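Long-range contacts in purine nucleoside phosphorylase (Schistosoma mansoni, PDB 6BI9), which catalyses the reversible phosphorolysis of purine nucleosides such as inosine and guanosine, giving the free base and ribose 1-phosphate: residues Q84-M89 / G220-P225; G192-N197 / C216-M221. All blocks are in the same frame, centred on the assembly; numbering follows the deposited sequence. Where two conformers were deposited one is given.

Interaction 1: residues Q84-M89 / G220-P225; sequences QGRLHM and GMSTVP. With DS7 (1,2,5-trimethyl-1H-pyrrole-3-carboxylic acid), chain G.
Arg-86 supplies the direct hydrogen bond of the contact, reaching across to Thr-223 beside Ser-222. Its NH2 donates to Thr-223 OG1 at 2.6 Å, and the acceptor lies only 5° out of the guanidinium plane. The N-H...O angle of 136° is bent, however, and the arginine is poorly ordered, so the short length should be read with caution. Thr-223 OG1 is gripped a second time by Asn-117, whose ND2 bonds to it. Ser-222 meets the same guanidinium from another direction: its CB stands 3.4 Å above the plane, toward the rim. Although Ser-222 OG comes within 3.1 Å of Arg-86 NH2, the angle is too poor for a hydrogen bond.

Both segments belong to the phosphorylase-superfamily alpha/beta fold. The loop after strand 78-84 faces the turn entering helix 224-232, an arrangement consistent with the phosphate pocket of trimeric purine nucleoside phosphorylases, which is built from an arginine, a histidine and serines.

Van der Waals contact comes from His-88, whose CD2 lies 3.6 Å from Ser-222 CB, the ring meeting it obliquely. With CG beside the backbone N (chi1 -67°), the ring's end comes nearer to Ser-222 than its CB does. In one of two deposited conformers, Met-89 SD lies 3.8 Å from Pro-225 CG, the side chains lying alongside with opposite headings.

A water supplies the last link, accepting from Met-89 N at 3.0 Å and donating weakly to Met-221 O at 3.4 Å.

Interaction 2: residues G192-N197 / C216-M221; sequences GVYAFN and CDVVGM. With DS7 (1,2,5-trimethyl-1H-pyrrole-3-carboxylic acid), chain G.
Tyr-194 and Val-218 pair in register where strands 189-196 and 218-220 run side by side, the two strands of a beta-alpha-beta unit whose connection contains helix 205-213. The axes of their short segments approach to 4.7 Å and the directions differ by 30°, a twisted parallel pairing.

Followed outward, the tyrosine side chain runs along the neighbouring strand. Tyr-194 CB lies 4.0 Å from Val-218 CG2, and ring atom CD1 closes on that methyl to 3.6 Å, the tyrosine side chain lying roughly perpendicular to that of the valine. Because CG is anti to the backbone N (chi1 -179°), the ring extends past Gly-220, which has no side chain to block it, meeting it obliquely, and Tyr-194 CZ sits 3.7 Å from Gly-220 CA. At the tip, Tyr-194 OH is 3.1 Å from Gly-220 C and also hydrogen-bonds Ser-222 N, just beyond the strand. Ala-195 points to the other face of the sheet, where its CB meets Cys-216 SG.

The backbone ladder alternates: Ala-195 N donates to Val-218 O, Gly-220 N to Ala-195 O, and Asn-197 N to Gly-220 O. At the start of the pairing Val-193 O accepts from both Asp-217 N and Val-218 N. There a carboxylate joins in, for Val-193 N donates to Asp-217 OD2 at 2.8 Å, almost straight at 170° and on the anti lone pair. The other oxygen, Asp-217 OD1, is held by Asn-123.

Just past the end of strand 189-196, Asn-197 reaches the bound pyrrole acid, DS7, to which Glu-203 N also bonds, a position consistent with the nucleoside pocket of this family. Asn-197 ND2 donates to DS7 O at 2.9 Å and, more weakly, to DS7 O1 at 3.3 Å.

Overall arrangement
Interactions 1 and 2 share Gly-220 and Met-221, and their centres lie about 13 Å apart. Interaction 2 is the buried one, a strand pair joined mainly by backbone bonds; interaction 1 is partly buried and joins the loop after strand 78-84 to the turn and first residues of helix 224-232 through side chains and one water. Tyr-194 is one place where they meet: its OH lies 3.0 Å from Ser-222 O, a probable hydrogen bond, so the strand pair abuts the turn that faces Arg-86. Phe-196 CE2 also packs at 3.5 Å against Pro-225 CG. Both contacts touch DS7 and the second subunit, where Met-221 meets Phe-161 of that neighbouring subunit.

Interaction 1: residues Q84-M89 / G220-P225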
loop_
_atom_site.group_PDB
_atom_site.type_symbol
_atom_site.label_atom_id
_atom_site.label_comp_id
_atom_site.label_asym_id
_atom_site.label_seq_id
_atom_site.Cartn_x
_atom_site.Cartn_y
_atom_site.Cartn_z
ATOM N N GLN A 84 -15.350 -20.388 12.372
ATOM C CA GLN A 84 -14.922 -21.586 11.646
ATOM C C GLN A 84 -14.938 -21.265 10.150
ATOM O O GLN A 84 -15.985 -21.341 9.506
ATOM C CB GLN A 84 -15.840 -22.764 11.968
ATOM C CG GLN A 84 -15.298 -24.127 11.522
ATOM C CD GLN A 84 -16.228 -25.280 11.869
ATOM O OE1 GLN A 84 -17.428 -25.235 11.594
ATOM N NE2 GLN A 84 -15.666 -26.335 12.457
ATOM N N GLY A 85 -13.775 -20.936 9.599
ATOM C CA GLY A 85 -13.706 -20.368 8.260
ATOM C C GLY A 85 -13.389 -18.883 8.281
ATOM O O GLY A 85 -14.282 -18.028 8.358
ATOM N N ARG A 86 -12.108 -18.566 8.203
ATOM C CA ARG A 86 -11.640 -17.201 8.391
ATOM C C ARG A 86 -11.839 -16.373 7.128
ATOM O O ARG A 86 -11.837 -16.894 6.012
ATOM C CB ARG A 86 -10.163 -17.220 8.750
ATOM C CG ARG A 86 -9.707 -16.208 9.739
ATOM C CD ARG A 86 -8.332 -16.644 10.171
ATOM N NE ARG A 86 -7.497 -15.554 10.637
ATOM C CZ ARG A 86 -6.287 -15.723 11.153
ATOM N NH1 ARG A 86 -5.748 -16.956 11.263
ATOM N NH2 ARG A 86 -5.619 -14.653 11.557
ATOM N N LEU A 87 -12.001 -15.070 7.313
ATOM C CA LEU A 87 -12.063 -14.125 6.208
ATOM C C LEU A 87 -10.703 -13.462 6.098
ATOM O O LEU A 87 -10.240 -12.878 7.076
ATOM C CB LEU A 87 -13.142 -13.073 6.469
ATOM C CG LEU A 87 -14.461 -13.695 6.930
ATOM C CD1 LEU A 87 -15.457 -12.603 7.303
ATOM C CD2 LEU A 87 -15.007 -14.592 5.841
ATOM N N HIS A 88 -10.063 -13.546 4.920
ATOM C CA HIS A 88 -8.759 -12.931 4.687
ATOM C C HIS A 88 -8.847 -11.807 3.655
ATOM O O HIS A 88 -9.575 -11.915 2.665
ATOM C CB HIS A 88 -7.768 -13.989 4.218
ATOM C CG HIS A 88 -7.431 -15.003 5.262
ATOM N ND1 HIS A 88 -7.603 -16.358 5.067
ATOM C CD2 HIS A 88 -6.937 -14.864 6.513
ATOM C CE1 HIS A 88 -7.196 -17.012 6.138
ATOM N NE2 HIS A 88 -6.797 -16.129 7.035
ATOM N N MET A 89 -8.098 -10.712 3.870
ATOM C CA MET A 89 -8.239 -9.581 2.952
ATOM C C MET A 89 -7.699 -9.908 1.553
ATOM O O MET A 89 -8.171 -9.313 0.563
ATOM C CB MET A 89 -7.607 -8.334 3.584
ATOM C CG MET A 89 -8.387 -7.969 4.866
ATOM S SD MET A 89 -8.172 -6.309 5.521
ATOM C CE MET A 89 -9.016 -5.263 4.375
ATOM N N GLY A 220 3.411 -12.933 7.745
ATOM C CA GLY A 220 2.231 -13.661 7.296
ATOM C C GLY A 220 1.165 -12.758 6.700
ATOM O O GLY A 220 1.331 -11.536 6.636
ATOM N N MET A 221 0.043 -13.387 6.286
ATOM C CA MET A 221 -0.999 -12.742 5.481
ATOM C C MET A 221 -2.331 -12.536 6.226
ATOM O O MET A 221 -3.379 -12.418 5.573
ATOM C CB MET A 221 -1.282 -13.556 4.209
ATOM C CG MET A 221 -0.148 -13.911 3.381
ATOM S SD MET A 221 -0.689 -15.073 2.060
ATOM C CE MET A 221 0.940 -15.575 1.559
ATOM N N SER A 222 -2.343 -12.529 7.553
ATOM C CA SER A 222 -3.594 -12.485 8.309
ATOM C C SER A 222 -3.371 -11.733 9.624
ATOM O O SER A 222 -2.326 -11.098 9.846
ATOM C CB SER A 222 -4.128 -13.906 8.580
ATOM O OG SER A 222 -3.289 -14.566 9.516
ATOM N N THR A 223 -4.379 -11.831 10.502
ATOM C CA THR A 223 -4.312 -11.514 11.931
ATOM C C THR A 223 -4.293 -10.019 12.274
ATOM O O THR A 223 -5.083 -9.599 13.128
ATOM C CB THR A 223 -3.129 -12.245 12.548
ATOM O OG1 THR A 223 -3.361 -13.666 12.417
ATOM C CG2 THR A 223 -2.992 -11.901 14.036
ATOM N N VAL A 224 -3.430 -9.206 11.647
ATOM C CA VAL A 224 -3.328 -7.783 12.018
ATOM C C VAL A 224 -4.657 -7.044 11.841
ATOM O O VAL A 224 -5.015 -6.231 12.718
ATOM C CB VAL A 224 -2.147 -7.141 11.282
ATOM C CG1 VAL A 224 -2.187 -5.618 11.319
ATOM C CG2 VAL A 224 -0.814 -7.641 11.864
ATOM N N PRO A 225 -5.453 -7.262 10.778
ATOM C CA PRO A 225 -6.756 -6.566 10.700
ATOM C C PRO A 225 -7.676 -6.867 11.875
ATOM O O PRO A 225 -8.255 -5.929 12.463
ATOM C CB PRO A 225 -7.328 -7.044 9.359
ATOM C CG PRO A 225 -6.050 -7.380 8.514
ATOM C CD PRO A 225 -5.161 -8.030 9.540
HETATM C C7 DS7 G . 5.555 -19.433 4.844
HETATM C C4 DS7 G . 3.745 -14.623 3.866
HETATM C C5 DS7 G . 5.052 -16.993 4.221
HETATM C C6 DS7 G . 6.439 -16.776 3.648
HETATM C C3 DS7 G . 3.936 -16.105 4.329
HETATM C C2 DS7 G . 2.895 -16.875 4.932
HETATM C C1 DS7 G . 3.381 -18.170 5.189
HETATM O O DS7 G . 4.474 -14.044 3.056
HETATM O O1 DS7 G . 2.771 -13.949 4.241
HETATM N N DS7 G . 4.708 -18.249 4.741
HETATM C C DS7 G . 2.661 -19.348 5.835
HETATM O O HOH W 1 -6.267 -10.679 6.211
#

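Interaction 2: residues G192-N197 / C216-M221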
loop_
_atom_site.group_PDB
_atom_site.type_symbol
_atom_site.label_atom_id
_atom_site.label_comp_id
_atom_site.label_asym_id
_atom_site.label_seq_id
_atom_site.Cartn_x
_atom_site.Cartn_y
_atom_site.Cartn_z
ATOM N N GLY A 192 8.134 -12.428 19.285
ATOM C CA GLY A 192 8.593 -11.703 18.115
ATOM C C GLY A 192 7.611 -10.699 17.528
ATOM O O GLY A 192 6.450 -10.598 17.930
ATOM N N VAL A 193 8.137 -9.926 16.588
ATOM C CA VAL A 193 7.378 -8.908 15.839
ATOM C C VAL A 193 6.859 -9.510 14.524
ATOM O O VAL A 193 7.636 -10.071 13.741
ATOM C CB VAL A 193 8.271 -7.684 15.559
ATOM C CG1 VAL A 193 7.552 -6.663 14.657
ATOM C CG2 VAL A 193 8.738 -7.014 16.869
ATOM N N TYR A 194 5.554 -9.359 14.262
ATOM C CA TYR A 194 4.880 -9.906 13.076
ATOM C C TYR A 194 4.726 -8.858 11.980
ATOM O O TYR A 194 4.129 -7.799 12.216
ATOM C CB TYR A 194 3.501 -10.411 13.480
ATOM C CG TYR A 194 2.609 -11.050 12.400
ATOM C CD1 TYR A 194 2.538 -12.433 12.263
ATOM C CD2 TYR A 194 1.779 -10.285 11.567
ATOM C CE1 TYR A 194 1.711 -13.037 11.328
ATOM C CE2 TYR A 194 0.930 -10.896 10.613
ATOM C CZ TYR A 194 0.901 -12.257 10.499
ATOM O OH TYR A 194 0.073 -12.856 9.587
ATOM N N ALA A 195 5.244 -9.157 10.780
ATOM C CA ALA A 195 4.992 -8.332 9.595
ATOM C C ALA A 195 3.782 -8.861 8.836
ATOM O O ALA A 195 3.749 -10.035 8.450
ATOM C CB ALA A 195 6.192 -8.319 8.650
ATOM N N PHE A 196 2.837 -7.961 8.521
ATOM C CA PHE A 196 1.645 -8.276 7.717
ATOM C C PHE A 196 1.947 -7.952 6.244
ATOM O O PHE A 196 2.133 -6.773 5.900
ATOM C CB PHE A 196 0.453 -7.467 8.264
ATOM C CG PHE A 196 -0.868 -7.666 7.518
ATOM C CD1 PHE A 196 -1.180 -8.859 6.853
ATOM C CD2 PHE A 196 -1.809 -6.616 7.484
ATOM C CE1 PHE A 196 -2.385 -9.010 6.177
ATOM C CE2 PHE A 196 -3.015 -6.753 6.800
ATOM C CZ PHE A 196 -3.312 -7.938 6.130
ATOM N N ASN A 197 2.077 -9.021 5.423
ATOM C CA ASN A 197 2.182 -9.052 3.948
ATOM C C ASN A 197 0.760 -9.285 3.452
ATOM O O ASN A 197 0.196 -10.350 3.709
ATOM C CB ASN A 197 3.064 -10.258 3.492
ATOM C CG ASN A 197 2.979 -10.596 1.971
ATOM O OD1 ASN A 197 2.755 -9.738 1.125
ATOM N ND2 ASN A 197 3.184 -11.886 1.638
ATOM N N CYS A 216 11.901 -7.399 11.382
ATOM C CA CYS A 216 10.767 -8.303 11.460
ATOM C C CYS A 216 11.250 -9.694 11.862
ATOM O O CYS A 216 12.293 -10.162 11.401
ATOM C CB CYS A 216 10.017 -8.373 10.125
ATOM S SG CYS A 216 9.450 -6.762 9.466
ATOM N N ASP A 217 10.489 -10.358 12.730
ATOM C CA ASP A 217 10.815 -11.715 13.139
ATOM C C ASP A 217 10.055 -12.783 12.366
ATOM O O ASP A 217 10.592 -13.872 12.153
ATOM C CB ASP A 217 10.532 -11.891 14.641
ATOM C CG ASP A 217 11.433 -11.007 15.517
ATOM O OD1 ASP A 217 12.669 -11.123 15.408
ATOM O OD2 ASP A 217 10.901 -10.188 16.304
ATOM N N VAL A 218 8.800 -12.520 11.988
ATOM C CA VAL A 218 7.953 -13.462 11.257
ATOM C C VAL A 218 7.137 -12.637 10.257
ATOM O O VAL A 218 6.962 -11.425 10.419
ATOM C CB VAL A 218 7.003 -14.282 12.173
ATOM C CG1 VAL A 218 7.790 -14.954 13.312
ATOM C CG2 VAL A 218 5.965 -13.432 12.800
ATOM N N VAL A 219 6.646 -13.303 9.202
ATOM C CA VAL A 219 5.796 -12.670 8.183
ATOM C C VAL A 219 4.587 -13.560 7.881
ATOM O O VAL A 219 4.706 -14.792 7.762
ATOM C CB VAL A 219 6.597 -12.350 6.890
ATOM C CG1 VAL A 219 7.246 -13.599 6.295
ATOM C CG2 VAL A 219 5.734 -11.648 5.829
ATOM N N GLY A 220 3.411 -12.933 7.745
ATOM C CA GLY A 220 2.231 -13.661 7.296
ATOM C C GLY A 220 1.165 -12.758 6.700
ATOM O O GLY A 220 1.331 -11.536 6.636
ATOM N N MET A 221 0.043 -13.387 6.286
ATOM C CA MET A 221 -0.999 -12.742 5.481
ATOM C C MET A 221 -2.331 -12.536 6.226
ATOM O O MET A 221 -3.379 -12.418 5.573
ATOM C CB MET A 221 -1.282 -13.556 4.209
ATOM C CG MET A 221 -0.148 -13.911 3.381
ATOM S SD MET A 221 -0.689 -15.073 2.060
ATOM C CE MET A 221 0.940 -15.575 1.559
HETATM C C7 DS7 G . 5.555 -19.433 4.844
HETATM C C4 DS7 G . 3.745 -14.623 3.866
HETATM C C5 DS7 G . 5.052 -16.993 4.221
HETATM C C6 DS7 G . 6.439 -16.776 3.648
HETATM C C3 DS7 G . 3.936 -16.105 4.329
HETATM C C2 DS7 G . 2.895 -16.875 4.932
HETATM C C1 DS7 G . 3.381 -18.170 5.189
HETATM O O DS7 G . 4.474 -14.044 3.056
HETATM O O1 DS7 G . 2.771 -13.949 4.241
HETATM N N DS7 G . 4.708 -18.249 4.741
HETATM C C DS7 G . 2.661 -19.348 5.835
#